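Local coordinates for protein putative NAD dependent dehydrogenase (Micromonospora echinospora, PDB 6NOR) that probably acts as an NAD-dependent oxidoreductase in the biosynthesis of the antibiotic gentamicin, binding NAD through a Rossmann-type domain, at residues C206-G211 and M330-D335. Sequence-based numbering, arbitrary orientation.
Sequences CRWMLG and MTHTPD
Trp208 and His332 meet across backbones that stay well apart, their CA atoms 9.5 Å from one another, where the C-terminal end of helix 199-209 in the GFO/IDH/MocA C-terminal domain approaches the loop leading into helix 334-353. The helix finishes in a Schellman motif at Gly211, whose positive phi of 92° ends the helical path. In a buried T-shaped pair, His332 points the CE1 corner of its imidazole at one face of the Trp208 pyrrole ring, with centroids 5.1 Å apart and planes at 74°. The indole reaches the loop because CG of Trp208 lies anti to the backbone N (chi1 174°). On the histidine side, the methyl CG2 of Thr331 lies 3.5 Å above the imidazole plane, displaced from the ring centre. Tyr147 makes a further edge-to-face pair with His332, and His155 stacks on Trp208. Lys212 hydrogen-bonds through NZ to His332 ND1, a link that probably limits rotation of the imidazole. The His332 side chain is about 13 Å from the bound NAD, so the pair joins helix and loop away from the cofactor. CE1 of His332 sits above the indole plane just beyond the CD1–NE1 edge of Trp208, 3.7 Å from each of these two atoms.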
ATOM      1  N   CYS A 206     -15.049 -10.265 -15.015  1.00 17.65           N
ATOM      2  CA  CYS A 206     -14.580 -11.649 -14.863  1.00 17.68           C
ATOM      3  C   CYS A 206     -14.392 -12.373 -16.194  1.00 19.92           C
ATOM      4  O   CYS A 206     -13.316 -12.900 -16.460  1.00 25.90           O
ATOM      5  CB  CYS A 206     -15.545 -12.479 -14.019  1.00 24.05           C
ATOM      6  SG  CYS A 206     -15.309 -12.444 -12.261  1.00 43.43           S
ATOM      7  N   ARG A 207     -15.454 -12.441 -16.995  1.00 17.64           N
ATOM      8  CA  ARG A 207     -15.413 -13.047 -18.336  1.00 17.61           C
ATOM      9  C   ARG A 207     -14.247 -12.545 -19.135  1.00 17.57           C
ATOM     10  O   ARG A 207     -13.464 -13.299 -19.677  1.00 17.85           O
ATOM     11  CB  ARG A 207     -16.657 -12.706 -19.145  1.00 21.12           C
ATOM     12  CG  ARG A 207     -17.884 -13.433 -18.831  1.00 25.89           C
ATOM     13  CD  ARG A 207     -18.967 -13.021 -19.835  1.00 25.56           C
ATOM     14  NE  ARG A 207     -18.912 -13.765 -21.094  1.00 25.83           N
ATOM     15  CZ  ARG A 207     -18.826 -13.193 -22.288  1.00 28.45           C
ATOM     16  NH1 ARG A 207     -18.749 -11.876 -22.392  1.00 28.03           N
ATOM     17  NH2 ARG A 207     -18.801 -13.936 -23.378  1.00 27.05           N
ATOM     18  N   TRP A 208     -14.189 -11.229 -19.216  1.00 17.55           N
ATOM     19  CA  TRP A 208     -13.255 -10.515 -20.058  1.00 18.28           C
ATOM     20  C   TRP A 208     -11.830 -10.768 -19.646  1.00 18.31           C
ATOM     21  O   TRP A 208     -10.986 -11.052 -20.484  1.00 22.29           O
ATOM     22  CB  TRP A 208     -13.573  -9.034 -19.999  1.00 20.91           C
ATOM     23  CG  TRP A 208     -12.622  -8.130 -20.698  1.00 29.68           C
ATOM     24  CD1 TRP A 208     -12.285  -8.143 -22.031  1.00 18.47           C
ATOM     25  CD2 TRP A 208     -11.928  -7.021 -20.120  1.00 22.43           C
ATOM     26  NE1 TRP A 208     -11.413  -7.120 -22.300  1.00 17.42           N
ATOM     27  CE2 TRP A 208     -11.184  -6.414 -21.146  1.00 20.61           C
ATOM     28  CE3 TRP A 208     -11.862  -6.488 -18.828  1.00 22.11           C
ATOM     29  CZ2 TRP A 208     -10.381  -5.301 -20.920  1.00 17.40           C
ATOM     30  CZ3 TRP A 208     -11.062  -5.377 -18.606  1.00 17.44           C
ATOM     31  CH2 TRP A 208     -10.331  -4.802 -19.644  1.00 18.47           C
ATOM     32  N   MET A 209     -11.563 -10.692 -18.351  1.00 17.55           N
ATOM     33  CA  MET A 209     -10.201 -10.925 -17.874  1.00 22.44           C
ATOM     34  C   MET A 209      -9.732 -12.317 -18.274  1.00 23.77           C
ATOM     35  O   MET A 209      -8.555 -12.520 -18.495  1.00 19.17           O
ATOM     36  CB  MET A 209     -10.109 -10.736 -16.361  1.00 17.61           C
ATOM     37  CG  MET A 209     -10.161  -9.272 -15.939  1.00 21.38           C
ATOM     38  SD  MET A 209      -8.770  -8.273 -16.539  1.00 17.55           S
ATOM     39  CE  MET A 209      -9.289  -6.682 -15.958  1.00 40.21           C
ATOM     40  N   LEU A 210     -10.660 -13.260 -18.424  1.00 25.48           N
ATOM     41  CA  LEU A 210     -10.273 -14.625 -18.785  1.00 24.67           C
ATOM     42  C   LEU A 210     -10.219 -14.910 -20.281  1.00 24.99           C
ATOM     43  O   LEU A 210      -9.858 -16.013 -20.681  1.00 26.41           O
ATOM     44  CB  LEU A 210     -11.214 -15.635 -18.142  1.00 23.62           C
ATOM     45  CG  LEU A 210     -11.048 -15.889 -16.652  1.00 26.26           C
ATOM     46  CD1 LEU A 210     -11.762 -17.162 -16.278  1.00 33.29           C
ATOM     47  CD2 LEU A 210      -9.599 -15.961 -16.286  1.00 24.06           C
ATOM     48  N   GLY A 211     -10.591 -13.935 -21.100  1.00 25.20           N
ATOM     49  CA  GLY A 211     -10.615 -14.127 -22.540  1.00 22.90           C
ATOM     50  C   GLY A 211     -11.970 -14.603 -23.020  1.00 28.16           C
ATOM     51  O   GLY A 211     -12.066 -15.353 -23.982  1.00 31.08           O
ATOM     52  N   MET A 330     -17.054  -3.013 -32.858  1.00 35.80           N
ATOM     53  CA  MET A 330     -16.749  -2.858 -31.444  1.00 33.14           C
ATOM     54  C   MET A 330     -16.110  -4.098 -30.834  1.00 26.20           C
ATOM     55  O   MET A 330     -16.332  -5.219 -31.272  1.00 23.48           O
ATOM     56  CB  MET A 330     -18.004  -2.473 -30.665  1.00 31.31           C
ATOM     57  CG  MET A 330     -18.358  -1.004 -30.813  1.00 28.65           C
ATOM     58  SD  MET A 330     -19.957  -0.628 -30.150  1.00 28.23           S
ATOM     59  CE  MET A 330     -19.541  -0.483 -28.437  1.00 31.22           C
ATOM     60  N   THR A 331     -15.287  -3.857 -29.825  1.00 28.17           N
ATOM     61  CA  THR A 331     -14.666  -4.909 -29.047  1.00 28.90           C
ATOM     62  C   THR A 331     -15.700  -5.693 -28.252  1.00 25.54           C
ATOM     63  O   THR A 331     -15.673  -6.910 -28.194  1.00 26.04           O
ATOM     64  CB  THR A 331     -13.646  -4.316 -28.091  1.00 34.17           C
ATOM     65  OG1 THR A 331     -12.691  -3.549 -28.836  1.00 36.01           O
ATOM     66  CG2 THR A 331     -12.969  -5.418 -27.263  1.00 33.07           C
ATOM     67  N   HIS A 332     -16.623  -4.962 -27.650  1.00 23.57           N
ATOM     68  CA  HIS A 332     -17.662  -5.546 -26.832  1.00 20.93           C
ATOM     69  C   HIS A 332     -19.031  -5.410 -27.500  1.00 24.71           C
ATOM     70  O   HIS A 332     -19.495  -4.317 -27.796  1.00 28.36           O
ATOM     71  CB  HIS A 332     -17.617  -4.908 -25.450  1.00 17.47           C
ATOM     72  CG  HIS A 332     -16.247  -4.927 -24.852  1.00 27.57           C
ATOM     73  ND1 HIS A 332     -15.712  -6.051 -24.261  1.00 25.32           N
ATOM     74  CD2 HIS A 332     -15.290  -3.968 -24.776  1.00 26.15           C
ATOM     75  CE1 HIS A 332     -14.489  -5.787 -23.846  1.00 22.07           C
ATOM     76  NE2 HIS A 332     -14.207  -4.534 -24.145  1.00 23.36           N
ATOM     77  N   THR A 333     -19.660  -6.549 -27.745  1.00 25.84           N
ATOM     78  CA  THR A 333     -20.822  -6.633 -28.623  1.00 28.12           C
ATOM     79  C   THR A 333     -22.053  -7.100 -27.867  1.00 30.61           C
ATOM     80  O   THR A 333     -21.952  -7.479 -26.703  1.00 32.26           O
ATOM     81  CB  THR A 333     -20.549  -7.604 -29.769  1.00 30.16           C
ATOM     82  OG1 THR A 333     -20.391  -8.919 -29.227  1.00 30.97           O
ATOM     83  CG2 THR A 333     -19.287  -7.197 -30.514  1.00 33.15           C
ATOM     84  N   PRO A 334     -23.224  -7.069 -28.519  1.00 32.66           N
ATOM     85  CA  PRO A 334     -24.425  -7.601 -27.867  1.00 28.05           C
ATOM     86  C   PRO A 334     -24.320  -9.058 -27.417  1.00 22.18           C
ATOM     87  O   PRO A 334     -25.001  -9.425 -26.480  1.00 27.58           O
ATOM     88  CB  PRO A 334     -25.487  -7.443 -28.954  1.00 30.66           C
ATOM     89  CG  PRO A 334     -25.058  -6.190 -29.665  1.00 32.56           C
ATOM     90  CD  PRO A 334     -23.568  -6.296 -29.736  1.00 33.08           C
ATOM     91  N   ASP A 335     -23.499  -9.868 -28.067  1.00 17.63           N
ATOM     92  CA  ASP A 335     -23.223 -11.215 -27.585  1.00 27.56           C
ATOM     93  C   ASP A 335     -22.673 -11.206 -26.138  1.00 27.46           C
ATOM     94  O   ASP A 335     -23.022 -12.057 -25.328  1.00 31.01           O
ATOM     95  CB  ASP A 335     -22.225 -11.917 -28.509  1.00 39.27           C
ATOM     96  CG  ASP A 335     -22.802 -12.204 -29.891  1.00 59.28           C
ATOM     97  OD1 ASP A 335     -23.979 -12.621 -29.973  1.00 67.70           O
ATOM     98  OD2 ASP A 335     -22.084 -12.001 -30.899  1.00 63.99           O
TER